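Local structure of putative methylase (Clostridium difficile, 3LDU) at residues Ile218-Gly223 with Ala280-Tyr285; Arg57-Val62 with Asp163-Arg168; Ile49-Met54 with Trp242-Asp247; Leu28-Ile33 with Lys43-Gly48. The protein probably methylates guanine bases of ribosomal RNA, and holds a bound GTP in its Rossmann-like methyltransferase domain. One frame throughout, in Å; residues are numbered along the deposited sequence. Where two conformers were deposited one is given.

Contact 1: residues Ile218-Gly223 with Ala280-Tyr285; sequences INMAPG and AGVDEY
Ile-218 and Gly-281 stand just past the ends of two helices of the Rossmann-like methyltransferase domain, 208-217 and 267-280. Each helix closes in a Schellman motif whose residue of positive phi is Asn-219 in the first case and Gly-281 in the second. Glycine suits its place because at these backbone angles a CB would press on the preceding carbonyl oxygen. The two helix ends meet through apolar groups and one close selenium-oxygen approach, with no hydrogen bond between them. Ile-218 does most of the work with its two branches. CG2 lies over one face of the Tyr-285 ring, 3.7 Å from its centroid and displaced toward the rim, a CH-pi contact that leans to the phenol end, with CG2 3.5 Å from CZ. CD1, on the other branch, meets Val-282 CG1 at 3.8 Å and also nears Tyr-285 CE2. A backbone bond of 3.0 Å from Tyr-285 N to Val-282 O closes the turn that carries both partners. The side chain of Met-220, a selenomethionine, runs out extended from the backbone (chi1 178°, chi2 -178°) and bends only at its end. Its SE comes within 3.2 Å of Ala-280 O, which lies nearly on the extension of the CG-SE bond, consistent with a weak chalcogen interaction. Its methyl CE rests 3.8 Å from Gly-281 O. Around this core, Met-215, Ala-214 and Ile-211 of helix 208-217 pack on Met-220, Val-282 and Ala-280, while Phe-258 meets the Tyr-285 ring just before strand 286-290 begins at the edge of the sheet.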
loop_
_atom_site.group_PDB
_atom_site.type_symbol
_atom_site.label_atom_id
_atom_site.label_comp_id
_atom_site.label_asym_id
_atom_site.label_seq_id
_atom_site.Cartn_x
_atom_site.Cartn_y
_atom_site.Cartn_z
ATOM N N ILE A 218 0.083 17.389 3.472
ATOM C CA ILE A 218 -0.052 18.404 2.426
ATOM C C ILE A 218 -0.943 17.928 1.277
ATOM O O ILE A 218 -1.034 18.587 0.248
ATOM C CB ILE A 218 1.316 18.869 1.879
ATOM C CG1 ILE A 218 2.087 17.702 1.259
ATOM C CG2 ILE A 218 2.129 19.526 2.991
ATOM C CD1 ILE A 218 3.323 18.145 0.485
ATOM N N ASN A 219 -1.604 16.789 1.473
ATOM C CA ASN A 219 -2.488 16.200 0.453
ATOM C C ASN A 219 -1.772 15.973 -0.880
ATOM O O ASN A 219 -2.307 16.262 -1.951
ATOM C CB ASN A 219 -3.736 17.074 0.246
ATOM C CG ASN A 219 -4.885 16.314 -0.397
ATOM O OD1 ASN A 219 -5.077 15.125 -0.147
ATOM N ND2 ASN A 219 -5.660 17.003 -1.223
HETATM N N MSE A 220 -0.545 15.478 -0.807
HETATM C CA MSE A 220 0.192 15.091 -2.003
HETATM C C MSE A 220 -0.154 13.650 -2.365
HETATM O O MSE A 220 0.051 12.741 -1.574
HETATM C CB MSE A 220 1.696 15.213 -1.776
HETATM C CG MSE A 220 2.514 14.762 -2.978
HETATM SE SE MSE A 220 4.424 14.870 -2.609
HETATM C CE MSE A 220 4.551 16.807 -2.487
ATOM N N ALA A 221 -0.677 13.446 -3.569
ATOM C CA ALA A 221 -1.098 12.118 -3.987
ATOM C C ALA A 221 0.105 11.191 -4.061
ATOM O O ALA A 221 1.169 11.597 -4.540
ATOM C CB ALA A 221 -1.781 12.206 -5.381
ATOM N N PRO A 222 -0.056 9.927 -3.614
ATOM C CA PRO A 222 1.073 8.990 -3.624
ATOM C C PRO A 222 1.634 8.761 -5.019
ATOM O O PRO A 222 2.846 8.581 -5.160
ATOM C CB PRO A 222 0.472 7.686 -3.068
ATOM C CG PRO A 222 -1.017 7.879 -3.127
ATOM C CD PRO A 222 -1.245 9.350 -2.968
ATOM N N GLY A 223 0.778 8.789 -6.036
ATOM C CA GLY A 223 1.215 8.464 -7.393
ATOM C C GLY A 223 1.740 9.632 -8.214
ATOM O O GLY A 223 2.005 9.489 -9.409
ATOM N N ALA A 280 10.864 12.936 -2.425
ATOM C CA ALA A 280 9.418 12.873 -2.271
ATOM C C ALA A 280 8.791 14.249 -2.382
ATOM O O ALA A 280 7.594 14.370 -2.623
ATOM C CB ALA A 280 9.052 12.242 -0.935
ATOM N N GLY A 281 9.599 15.284 -2.182
ATOM C CA GLY A 281 9.104 16.648 -2.232
ATOM C C GLY A 281 8.515 17.131 -0.915
ATOM O O GLY A 281 7.749 18.093 -0.886
ATOM N N VAL A 282 8.868 16.482 0.189
ATOM C CA VAL A 282 8.334 16.922 1.483
ATOM C C VAL A 282 9.425 17.332 2.475
ATOM O O VAL A 282 9.171 17.416 3.674
ATOM C CB VAL A 282 7.408 15.867 2.127
ATOM C CG1 VAL A 282 6.156 15.709 1.297
ATOM C CG2 VAL A 282 8.127 14.529 2.266
ATOM N N ASP A 283 10.620 17.593 1.955
ATOM C CA ASP A 283 11.764 17.996 2.782
ATOM C C ASP A 283 11.508 19.219 3.661
ATOM O O ASP A 283 12.132 19.367 4.714
ATOM C CB ASP A 283 13.014 18.228 1.921
ATOM C CG ASP A 283 12.746 19.109 0.721
ATOM O OD1 ASP A 283 11.985 18.695 -0.182
ATOM O OD2 ASP A 283 13.307 20.220 0.675
ATOM N N GLU A 284 10.601 20.097 3.244
ATOM C CA GLU A 284 10.341 21.308 4.020
ATOM C C GLU A 284 9.481 21.036 5.256
ATOM O O GLU A 284 9.329 21.900 6.117
ATOM C CB GLU A 284 9.681 22.380 3.151
ATOM C CG GLU A 284 10.587 22.953 2.066
ATOM C CD GLU A 284 11.692 23.842 2.623
ATOM O OE1 GLU A 284 11.615 24.220 3.812
ATOM O OE2 GLU A 284 12.638 24.169 1.870
ATOM N N TYR A 285 8.931 19.830 5.354
ATOM C CA TYR A 285 7.979 19.530 6.427
ATOM C C TYR A 285 8.547 18.573 7.453
ATOM O O TYR A 285 7.899 18.293 8.451
ATOM C CB TYR A 285 6.674 18.964 5.860
ATOM C CG TYR A 285 6.037 19.885 4.848
ATOM C CD1 TYR A 285 5.137 20.863 5.244
ATOM C CD2 TYR A 285 6.354 19.792 3.495
ATOM C CE1 TYR A 285 4.568 21.723 4.323
ATOM C CE2 TYR A 285 5.787 20.644 2.571
ATOM C CZ TYR A 285 4.896 21.605 2.990
ATOM O OH TYR A 285 4.320 22.448 2.066
#

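Contact 2: residues Arg57-Val62 with Asp163-Arg168; sequences RCAERV and DALHKR
A bend at chi2 (75°) swings the guanidinium of Arg-168 back along its own segment until NH1 meets Arg-57 O. The bond is 3.0 Å and nearly straight (163°), made at the edge of the guanidinium and received on a lone pair in the carbonyl plane. The neighbouring NH2 donates to Leu-165 O at 3.1 Å and to a water that in turn donates to Ala-59 O. The backbones join directly where Leu-165 N gives a 3.0 Å bond to Glu-60 O. A second water ties Glu-60 O and OE1 to His-166 N, and Arg-180 and Thr-182 also hold the Glu-60 carboxylate. Leucine fits the buried middle: CD1 touches Ala-59 CB at 3.9 Å and Val-62 CG2 at 4.1 Å. Arg-57 O and Leu-165 O are thus met by Arg-168, Ala-59 O by a water, and Glu-60 O by both Leu-165 N and a water, a dense polar seam between the ferredoxin-like region and the loop between strand 153-159 and helix 181-189. The salt bridge from Arg-168 NE to Glu-212 probably fixes the orientation of the guanidinium, leaving NH1 and NH2 aimed at the carbonyls and the water.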
loop_
_atom_site.group_PDB
_atom_site.type_symbol
_atom_site.label_atom_id
_atom_site.label_comp_id
_atom_site.label_asym_id
_atom_site.label_seq_id
_atom_site.Cartn_x
_atom_site.Cartn_y
_atom_site.Cartn_z
ATOM N N ARG A 57 -3.215 5.171 -0.990
ATOM C CA ARG A 57 -1.952 4.998 -0.266
ATOM C C ARG A 57 -1.797 3.618 0.350
ATOM O O ARG A 57 -0.684 3.212 0.671
ATOM C CB ARG A 57 -1.826 6.042 0.846
ATOM C CG ARG A 57 -2.064 7.457 0.379
ATOM C CD ARG A 57 -1.848 8.470 1.484
ATOM N NE ARG A 57 -2.374 9.783 1.110
ATOM C CZ ARG A 57 -1.650 10.740 0.550
ATOM N NH1 ARG A 57 -0.355 10.536 0.293
ATOM N NH2 ARG A 57 -2.220 11.893 0.234
ATOM N N CYS A 58 -2.906 2.895 0.507
ATOM C CA CYS A 58 -2.869 1.581 1.162
ATOM C C CYS A 58 -3.090 0.392 0.224
ATOM O O CYS A 58 -3.081 -0.757 0.649
ATOM C CB CYS A 58 -3.870 1.551 2.313
ATOM S SG CYS A 58 -3.418 2.726 3.634
ATOM N N ALA A 59 -3.295 0.682 -1.059
ATOM C CA ALA A 59 -3.456 -0.368 -2.061
ATOM C C ALA A 59 -2.097 -0.828 -2.553
ATOM O O ALA A 59 -1.217 -0.009 -2.786
ATOM C CB ALA A 59 -4.276 0.164 -3.249
ATOM N N GLU A 60 -1.928 -2.131 -2.750
ATOM C CA GLU A 60 -0.662 -2.615 -3.298
ATOM C C GLU A 60 -0.664 -2.505 -4.818
ATOM O O GLU A 60 0.394 -2.481 -5.438
ATOM C CB GLU A 60 -0.394 -4.063 -2.899
ATOM C CG GLU A 60 -0.283 -4.274 -1.406
ATOM C CD GLU A 60 0.876 -3.507 -0.789
ATOM O OE1 GLU A 60 1.968 -3.464 -1.398
ATOM O OE2 GLU A 60 0.691 -2.968 0.325
ATOM N N ARG A 61 -1.863 -2.458 -5.396
ATOM C CA ARG A 61 -2.018 -2.194 -6.819
ATOM C C ARG A 61 -3.490 -2.104 -7.168
ATOM O O ARG A 61 -4.352 -2.190 -6.291
ATOM C CB ARG A 61 -1.284 -3.219 -7.694
ATOM C CG ARG A 61 -1.618 -4.662 -7.390
ATOM C CD ARG A 61 -0.909 -5.596 -8.359
ATOM N NE ARG A 61 0.547 -5.543 -8.232
ATOM C CZ ARG A 61 1.346 -4.855 -9.039
ATOM N NH1 ARG A 61 2.662 -4.873 -8.848
ATOM N NH2 ARG A 61 0.832 -4.149 -10.036
ATOM N N VAL A 62 -3.767 -1.784 -8.427
ATOM C CA VAL A 62 -5.138 -1.567 -8.854
ATOM C C VAL A 62 -5.383 -2.456 -10.063
ATOM O O VAL A 62 -4.725 -2.295 -11.093
ATOM C CB VAL A 62 -5.389 -0.098 -9.235
ATOM C CG1 VAL A 62 -6.814 0.071 -9.809
ATOM C CG2 VAL A 62 -5.160 0.811 -8.027
ATOM N N ASP A 163 4.697 -1.315 -11.712
ATOM C CA ASP A 163 5.474 -1.398 -10.472
ATOM C C ASP A 163 4.542 -1.313 -9.258
ATOM O O ASP A 163 3.664 -0.459 -9.203
ATOM C CB ASP A 163 6.516 -0.277 -10.398
ATOM C CG ASP A 163 7.729 -0.546 -11.261
ATOM O OD1 ASP A 163 7.888 -1.692 -11.730
ATOM O OD2 ASP A 163 8.530 0.392 -11.463
ATOM N N ALA A 164 4.727 -2.205 -8.292
ATOM C CA ALA A 164 3.899 -2.193 -7.081
ATOM C C ALA A 164 3.708 -0.771 -6.545
ATOM O O ALA A 164 4.652 0.023 -6.515
ATOM C CB ALA A 164 4.507 -3.090 -6.010
ATOM N N LEU A 165 2.489 -0.458 -6.110
ATOM C CA LEU A 165 2.133 0.894 -5.694
ATOM C C LEU A 165 2.976 1.427 -4.532
ATOM O O LEU A 165 3.176 2.643 -4.410
ATOM C CB LEU A 165 0.639 0.982 -5.335
ATOM C CG LEU A 165 -0.320 1.278 -6.481
ATOM C CD1 LEU A 165 -1.729 1.486 -5.939
ATOM C CD2 LEU A 165 0.153 2.506 -7.282
ATOM N N HIS A 166 3.477 0.536 -3.680
ATOM C CA HIS A 166 4.256 1.010 -2.538
ATOM C C HIS A 166 5.520 1.738 -2.995
ATOM O O HIS A 166 6.119 2.504 -2.232
ATOM C CB HIS A 166 4.581 -0.122 -1.553
ATOM C CG HIS A 166 5.626 -1.082 -2.045
ATOM N ND1 HIS A 166 6.968 -0.897 -1.817
ATOM C CD2 HIS A 166 5.507 -2.244 -2.733
ATOM C CE1 HIS A 166 7.646 -1.904 -2.357
ATOM N NE2 HIS A 166 6.786 -2.726 -2.919
ATOM N N LYS A 167 5.918 1.513 -4.245
ATOM C CA LYS A 167 7.069 2.218 -4.781
ATOM C C LYS A 167 6.596 3.569 -5.300
ATOM O O LYS A 167 6.206 3.690 -6.471
ATOM C CB LYS A 167 7.734 1.392 -5.881
ATOM C CG LYS A 167 8.119 -0.005 -5.427
ATOM C CD LYS A 167 8.859 -0.783 -6.486
ATOM C CE LYS A 167 9.325 -2.121 -5.930
ATOM N NZ LYS A 167 10.313 -2.787 -6.827
ATOM N N ARG A 168 6.588 4.575 -4.425
ATOM C CA ARG A 168 6.163 5.921 -4.816
ATOM C C ARG A 168 7.213 6.562 -5.715
ATOM O O ARG A 168 6.903 7.432 -6.528
ATOM C CB ARG A 168 5.928 6.832 -3.600
ATOM C CG ARG A 168 4.541 6.777 -2.948
ATOM C CD ARG A 168 4.421 5.527 -2.163
ATOM N NE ARG A 168 3.510 5.589 -1.015
ATOM C CZ ARG A 168 2.350 4.943 -0.951
ATOM N NH1 ARG A 168 1.616 5.003 0.157
ATOM N NH2 ARG A 168 1.923 4.229 -1.995
HETATM O O HOH W 1 -0.498 2.663 -2.419
HETATM O O HOH W 2 2.532 -2.242 -3.551
#

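Contact 3: residues Ile49-Met54 with Trp242-Asp247; sequences IAKSNM and WDVRKD
Val-244 packs against Ala-50, Lys-51 and Met-54 where helix 238-251 of the methyltransferase domain lies on helix 48-55 of the ferredoxin-like domain. In this interdomain helix pair the axes of 49-54 and 242-247 approach to 9.3 Å at a signed crossing angle of -36°. The apolar part centres on Val-244, whose two methyls divide the contact, CG2 toward Ala-50 and Lys-51, CG1 toward Met-54. CG2 meets Ala-50 CB at 3.7 Å and Lys-51 CG at 4.0 Å; CG1 lies 3.9 Å from Met-54 CB. The small alanine permits the near approach. Phe-47 touches Val-244 as well, and Trp-241 also touches Ala-50 and Met-54.

A second kind of contact joins a methyl to a charged plane. Met-54, a selenomethionine, bends at chi2 (60°) and chi3 (40°), carrying CE over one face of the Arg-245 guanidinium, 3.7 Å above its plane and toward the rim, beside NH1. The same methyl touches Arg-245 CG at 3.6 Å. The arginine is held by Glu-231 and Arg-226 O, so its flat face can be used for packing.

Polar ends otherwise turn from the interface: Lys-51 NZ goes to Leu-28 O. Within helix 48-55, Ile-49 O accepts twice from Asn-53, from N at 3.2 Å and from ND2 at 2.9 Å, the two donors coming from opposite faces of the carbonyl plane.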
loop_
_atom_site.group_PDB
_atom_site.type_symbol
_atom_site.label_atom_id
_atom_site.label_comp_id
_atom_site.label_asym_id
_atom_site.label_seq_id
_atom_site.Cartn_x
_atom_site.Cartn_y
_atom_site.Cartn_z
ATOM N N ILE A 49 -9.647 4.293 -12.774
ATOM C CA ILE A 49 -8.326 3.680 -12.881
ATOM C C ILE A 49 -7.249 4.715 -12.560
ATOM O O ILE A 49 -6.337 4.465 -11.749
ATOM C CB ILE A 49 -8.094 3.047 -14.269
ATOM C CG1 ILE A 49 -8.981 1.810 -14.440
ATOM C CG2 ILE A 49 -6.626 2.634 -14.418
ATOM C CD1 ILE A 49 -8.906 1.185 -15.858
ATOM N N ALA A 50 -7.370 5.888 -13.178
ATOM C CA ALA A 50 -6.435 6.987 -12.952
ATOM C C ALA A 50 -6.449 7.456 -11.491
ATOM O O ALA A 50 -5.400 7.589 -10.844
ATOM C CB ALA A 50 -6.751 8.157 -13.897
ATOM N N LYS A 51 -7.644 7.717 -10.972
ATOM C CA LYS A 51 -7.769 8.230 -9.604
ATOM C C LYS A 51 -7.302 7.238 -8.556
ATOM O O LYS A 51 -6.707 7.635 -7.564
ATOM C CB LYS A 51 -9.212 8.645 -9.294
ATOM C CG LYS A 51 -9.546 10.070 -9.734
ATOM C CD LYS A 51 -11.026 10.380 -9.545
ATOM C CE LYS A 51 -11.483 10.128 -8.114
ATOM N NZ LYS A 51 -12.923 10.482 -7.933
ATOM N N SER A 52 -7.585 5.954 -8.767
ATOM C CA SER A 52 -7.204 4.926 -7.785
ATOM C C SER A 52 -5.694 4.767 -7.693
ATOM O O SER A 52 -5.125 4.755 -6.598
ATOM C CB SER A 52 -7.873 3.593 -8.123
ATOM O OG SER A 52 -9.277 3.722 -8.009
ATOM N N ASN A 53 -5.033 4.663 -8.838
ATOM C CA ASN A 53 -3.575 4.631 -8.867
ATOM C C ASN A 53 -2.960 5.914 -8.313
ATOM O O ASN A 53 -1.944 5.880 -7.618
ATOM C CB ASN A 53 -3.080 4.405 -10.306
ATOM C CG ASN A 53 -3.168 2.962 -10.711
ATOM O OD1 ASN A 53 -2.448 2.120 -10.176
ATOM N ND2 ASN A 53 -4.059 2.653 -11.652
HETATM N N MSE A 54 -3.593 7.046 -8.602
HETATM C CA MSE A 54 -3.036 8.338 -8.195
HETATM C C MSE A 54 -3.098 8.542 -6.686
HETATM O O MSE A 54 -2.157 9.082 -6.076
HETATM C CB MSE A 54 -3.796 9.474 -8.876
HETATM C CG MSE A 54 -3.309 10.873 -8.518
HETATM SE SE MSE A 54 -1.434 11.201 -8.997
HETATM C CE MSE A 54 -1.361 10.325 -10.671
ATOM N N TRP A 242 -4.420 12.407 -17.842
ATOM C CA TRP A 242 -3.802 13.723 -17.817
ATOM C C TRP A 242 -4.489 14.677 -16.833
ATOM O O TRP A 242 -3.827 15.323 -16.020
ATOM C CB TRP A 242 -3.756 14.336 -19.223
ATOM C CG TRP A 242 -2.552 15.188 -19.391
ATOM C CD1 TRP A 242 -1.270 14.764 -19.609
ATOM C CD2 TRP A 242 -2.499 16.614 -19.322
ATOM N NE1 TRP A 242 -0.423 15.844 -19.689
ATOM C CE2 TRP A 242 -1.152 16.992 -19.518
ATOM C CE3 TRP A 242 -3.459 17.611 -19.120
ATOM C CZ2 TRP A 242 -0.744 18.323 -19.519
ATOM C CZ3 TRP A 242 -3.051 18.936 -19.123
ATOM C CH2 TRP A 242 -1.705 19.279 -19.323
ATOM N N ASP A 243 -5.815 14.748 -16.907
ATOM C CA ASP A 243 -6.589 15.619 -16.032
ATOM C C ASP A 243 -6.439 15.205 -14.566
ATOM O O ASP A 243 -6.381 16.055 -13.676
ATOM C CB ASP A 243 -8.061 15.611 -16.435
ATOM C CG ASP A 243 -8.308 16.349 -17.745
ATOM O OD1 ASP A 243 -7.381 17.035 -18.214
ATOM O OD2 ASP A 243 -9.424 16.251 -18.288
ATOM N N VAL A 244 -6.374 13.899 -14.324
ATOM C CA VAL A 244 -6.197 13.387 -12.963
ATOM C C VAL A 244 -4.846 13.783 -12.366
ATOM O O VAL A 244 -4.770 14.177 -11.203
ATOM C CB VAL A 244 -6.413 11.862 -12.886
ATOM C CG1 VAL A 244 -5.902 11.311 -11.546
ATOM C CG2 VAL A 244 -7.886 11.539 -13.076
ATOM N N ARG A 245 -3.778 13.693 -13.151
ATOM C CA ARG A 245 -2.470 14.164 -12.672
ATOM C C ARG A 245 -2.426 15.663 -12.409
ATOM O O ARG A 245 -1.869 16.106 -11.405
ATOM C CB ARG A 245 -1.358 13.828 -13.664
ATOM C CG ARG A 245 -0.883 12.415 -13.582
ATOM C CD ARG A 245 0.531 12.284 -14.099
ATOM N NE ARG A 245 0.868 10.875 -14.221
ATOM C CZ ARG A 245 1.545 10.181 -13.316
ATOM N NH1 ARG A 245 2.000 10.772 -12.212
ATOM N NH2 ARG A 245 1.780 8.897 -13.528
ATOM N N LYS A 246 -2.964 16.448 -13.339
ATOM C CA LYS A 246 -2.986 17.897 -13.165
ATOM C C LYS A 246 -3.816 18.273 -11.932
ATOM O O LYS A 246 -3.451 19.171 -11.174
ATOM C CB LYS A 246 -3.547 18.592 -14.405
ATOM C CG LYS A 246 -3.223 20.076 -14.463
ATOM C CD LYS A 246 -1.735 20.317 -14.700
ATOM C CE LYS A 246 -1.318 19.896 -16.106
ATOM N NZ LYS A 246 0.102 20.235 -16.413
ATOM N N ASP A 247 -4.945 17.589 -11.760
ATOM C CA ASP A 247 -5.822 17.802 -10.621
ATOM C C ASP A 247 -5.051 17.518 -9.337
ATOM O O ASP A 247 -5.128 18.286 -8.376
ATOM C CB ASP A 247 -7.038 16.874 -10.715
ATOM C CG ASP A 247 -7.974 17.001 -9.525
ATOM O OD1 ASP A 247 -8.416 18.129 -9.225
ATOM O OD2 ASP A 247 -8.276 15.963 -8.899
#

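Contact 4: residues Leu28-Ile33 with Lys43-Gly48; sequences LGYEII and KTDEFG
Tyr-30 lays its ring on Thr-44: CG2 sits over the centre of one face, 3.6 Å from the centroid and 12° off the normal, a CH-pi contact, and Leu-28 O lies over the opposite face. Threonine suits both tasks here, since its methyl meets the ring while OG1 donates to Asp-45 O at 2.8 Å. Among the side-chain hydrogen bonds, Tyr-30 OH reaches Asp-45 OD1 at 3.3 Å, ring and carboxylate standing steeply at 78°. The same oxygen takes Phe-47 N at 2.9 Å from the other face of the carboxylate, an Asx turn within the type I turn 45-48. Asp-45 is placed for this by chi1 59°, which folds CG back over its own backbone. Gly-48, where a side chain would strike Thr-44 OG1, brings its CA within 3.4 Å of Tyr-30 OH.

Backbone bonds join Glu-31 and Lys-43 as an antiparallel hydrogen-bonded pair. Lys-43 N gives a straight 2.9 Å bond to Glu-31 O; the return bond is weak, and a water bridges Glu-31 N and Lys-43 O. Their side chains run alongside each other. The open end of this beta hairpin, whose strand 31-36 is outermost in the seven-stranded sheet, passes through a capping turn into helix 48-55.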
loop_
_atom_site.group_PDB
_atom_site.type_symbol
_atom_site.label_atom_id
_atom_site.label_comp_id
_atom_site.label_asym_id
_atom_site.label_seq_id
_atom_site.Cartn_x
_atom_site.Cartn_y
_atom_site.Cartn_z
ATOM N N LEU A 28 -12.781 8.650 -2.171
ATOM C CA LEU A 28 -12.701 8.969 -3.606
ATOM C C LEU A 28 -14.092 9.021 -4.226
ATOM O O LEU A 28 -14.249 9.414 -5.384
ATOM C CB LEU A 28 -11.846 7.947 -4.362
ATOM C CG LEU A 28 -10.353 7.908 -4.050
ATOM C CD1 LEU A 28 -9.660 6.882 -4.946
ATOM C CD2 LEU A 28 -9.763 9.280 -4.264
ATOM N N GLY A 29 -15.097 8.612 -3.457
ATOM C CA GLY A 29 -16.473 8.653 -3.920
ATOM C C GLY A 29 -16.964 7.355 -4.517
ATOM O O GLY A 29 -18.036 7.313 -5.121
ATOM N N TYR A 30 -16.205 6.278 -4.340
ATOM C CA TYR A 30 -16.558 5.014 -5.002
ATOM C C TYR A 30 -17.281 4.017 -4.114
ATOM O O TYR A 30 -17.090 3.985 -2.894
ATOM C CB TYR A 30 -15.330 4.353 -5.627
ATOM C CG TYR A 30 -14.660 5.213 -6.671
ATOM C CD1 TYR A 30 -15.419 5.888 -7.619
ATOM C CD2 TYR A 30 -13.272 5.348 -6.717
ATOM C CE1 TYR A 30 -14.829 6.675 -8.578
ATOM C CE2 TYR A 30 -12.669 6.136 -7.682
ATOM C CZ TYR A 30 -13.457 6.797 -8.608
ATOM O OH TYR A 30 -12.892 7.583 -9.583
ATOM N N GLU A 31 -18.104 3.195 -4.757
ATOM C CA GLU A 31 -18.898 2.185 -4.083
ATOM C C GLU A 31 -18.098 0.906 -3.860
ATOM O O GLU A 31 -17.558 0.325 -4.805
ATOM C CB GLU A 31 -20.143 1.877 -4.920
ATOM C CG GLU A 31 -21.069 0.849 -4.292
ATOM C CD GLU A 31 -22.164 0.387 -5.240
ATOM O OE1 GLU A 31 -22.134 0.775 -6.430
ATOM O OE2 GLU A 31 -23.050 -0.368 -4.792
ATOM N N ILE A 32 -18.034 0.460 -2.613
ATOM C CA ILE A 32 -17.405 -0.822 -2.294
ATOM C C ILE A 32 -18.358 -1.997 -2.502
ATOM O O ILE A 32 -19.432 -2.053 -1.900
ATOM C CB ILE A 32 -16.869 -0.830 -0.860
ATOM C CG1 ILE A 32 -15.754 0.213 -0.740
ATOM C CG2 ILE A 32 -16.363 -2.224 -0.477
ATOM C CD1 ILE A 32 -15.173 0.333 0.614
ATOM N N ILE A 33 -17.951 -2.931 -3.360
ATOM C CA ILE A 33 -18.770 -4.075 -3.733
ATOM C C ILE A 33 -18.539 -5.275 -2.824
ATOM O O ILE A 33 -19.478 -5.978 -2.456
ATOM C CB ILE A 33 -18.465 -4.500 -5.203
ATOM C CG1 ILE A 33 -18.994 -3.450 -6.170
ATOM C CG2 ILE A 33 -19.046 -5.870 -5.501
ATOM C CD1 ILE A 33 -20.359 -2.919 -5.770
ATOM N N LYS A 43 -16.653 -0.352 -7.428
ATOM C CA LYS A 43 -17.158 0.141 -8.706
ATOM C C LYS A 43 -16.791 1.605 -8.829
ATOM O O LYS A 43 -16.875 2.347 -7.851
ATOM C CB LYS A 43 -18.683 0.020 -8.765
ATOM C CG LYS A 43 -19.194 -1.008 -9.754
ATOM C CD LYS A 43 -20.716 -1.053 -9.755
ATOM C CE LYS A 43 -21.303 0.076 -10.583
ATOM N NZ LYS A 43 -21.002 -0.113 -12.031
ATOM N N THR A 44 -16.396 2.021 -10.026
ATOM C CA THR A 44 -16.003 3.409 -10.262
ATOM C C THR A 44 -16.537 3.901 -11.596
ATOM O O THR A 44 -17.004 3.111 -12.414
ATOM C CB THR A 44 -14.460 3.569 -10.306
ATOM O OG1 THR A 44 -13.959 3.133 -11.578
ATOM C CG2 THR A 44 -13.780 2.748 -9.202
ATOM N N ASP A 45 -16.470 5.212 -11.799
ATOM C CA ASP A 45 -16.724 5.803 -13.103
ATOM C C ASP A 45 -15.469 5.687 -13.964
ATOM O O ASP A 45 -14.519 4.978 -13.604
ATOM C CB ASP A 45 -17.152 7.268 -12.958
ATOM C CG ASP A 45 -16.109 8.119 -12.246
ATOM O OD1 ASP A 45 -14.946 7.692 -12.148
ATOM O OD2 ASP A 45 -16.453 9.228 -11.788
ATOM N N GLU A 46 -15.451 6.384 -15.098
ATOM C CA GLU A 46 -14.342 6.245 -16.036
ATOM C C GLU A 46 -13.035 6.844 -15.522
ATOM O O GLU A 46 -11.975 6.613 -16.099
ATOM C CB GLU A 46 -14.696 6.840 -17.415
ATOM C CG GLU A 46 -14.770 8.359 -17.433
ATOM C CD GLU A 46 -16.188 8.897 -17.285
ATOM O OE1 GLU A 46 -17.007 8.265 -16.571
ATOM O OE2 GLU A 46 -16.479 9.957 -17.891
ATOM N N PHE A 47 -13.112 7.608 -14.430
ATOM C CA PHE A 47 -11.921 8.202 -13.841
ATOM C C PHE A 47 -11.264 7.259 -12.847
ATOM O O PHE A 47 -10.208 7.569 -12.297
ATOM C CB PHE A 47 -12.264 9.525 -13.146
ATOM C CG PHE A 47 -12.640 10.632 -14.100
ATOM C CD1 PHE A 47 -11.678 11.493 -14.600
ATOM C CD2 PHE A 47 -13.954 10.809 -14.487
ATOM C CE1 PHE A 47 -12.017 12.511 -15.469
ATOM C CE2 PHE A 47 -14.302 11.824 -15.359
ATOM C CZ PHE A 47 -13.329 12.675 -15.851
ATOM N N GLY A 48 -11.876 6.095 -12.645
ATOM C CA GLY A 48 -11.516 5.216 -11.542
ATOM C C GLY A 48 -10.109 4.654 -11.587
ATOM O O GLY A 48 -9.438 4.536 -10.556
HETATM O O HOH W 3 -19.023 3.961 -7.535
#

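Contacts 1 and 3 are buried, contacts 2 and 4 partly so. Contacts 3 and 4 share one region, since strand 39-44 runs on into helix 48-55 and Lys-51 CE packs on Tyr-30 OH. Contact 1 meets the same helix at its other end, where Gly-223 N bonds to Met-54 O, and meets contact 2 through Arg-57 NH1 and Met-220 O. Contact 3 joins the two domains, contact 2 the ferredoxin-like part to the loop 163-168; contact 1 lies within the methyltransferase domain, contact 4 within the ferredoxin-like one. Chemistry follows place: mainly apolar packing in 1 and 3, with a selenium-oxygen approach in 1 and a methyl on a guanidinium face in 3; backbone and arginine bonds with waters, around a buried leucine, in 2; strand pairing and capping in 4.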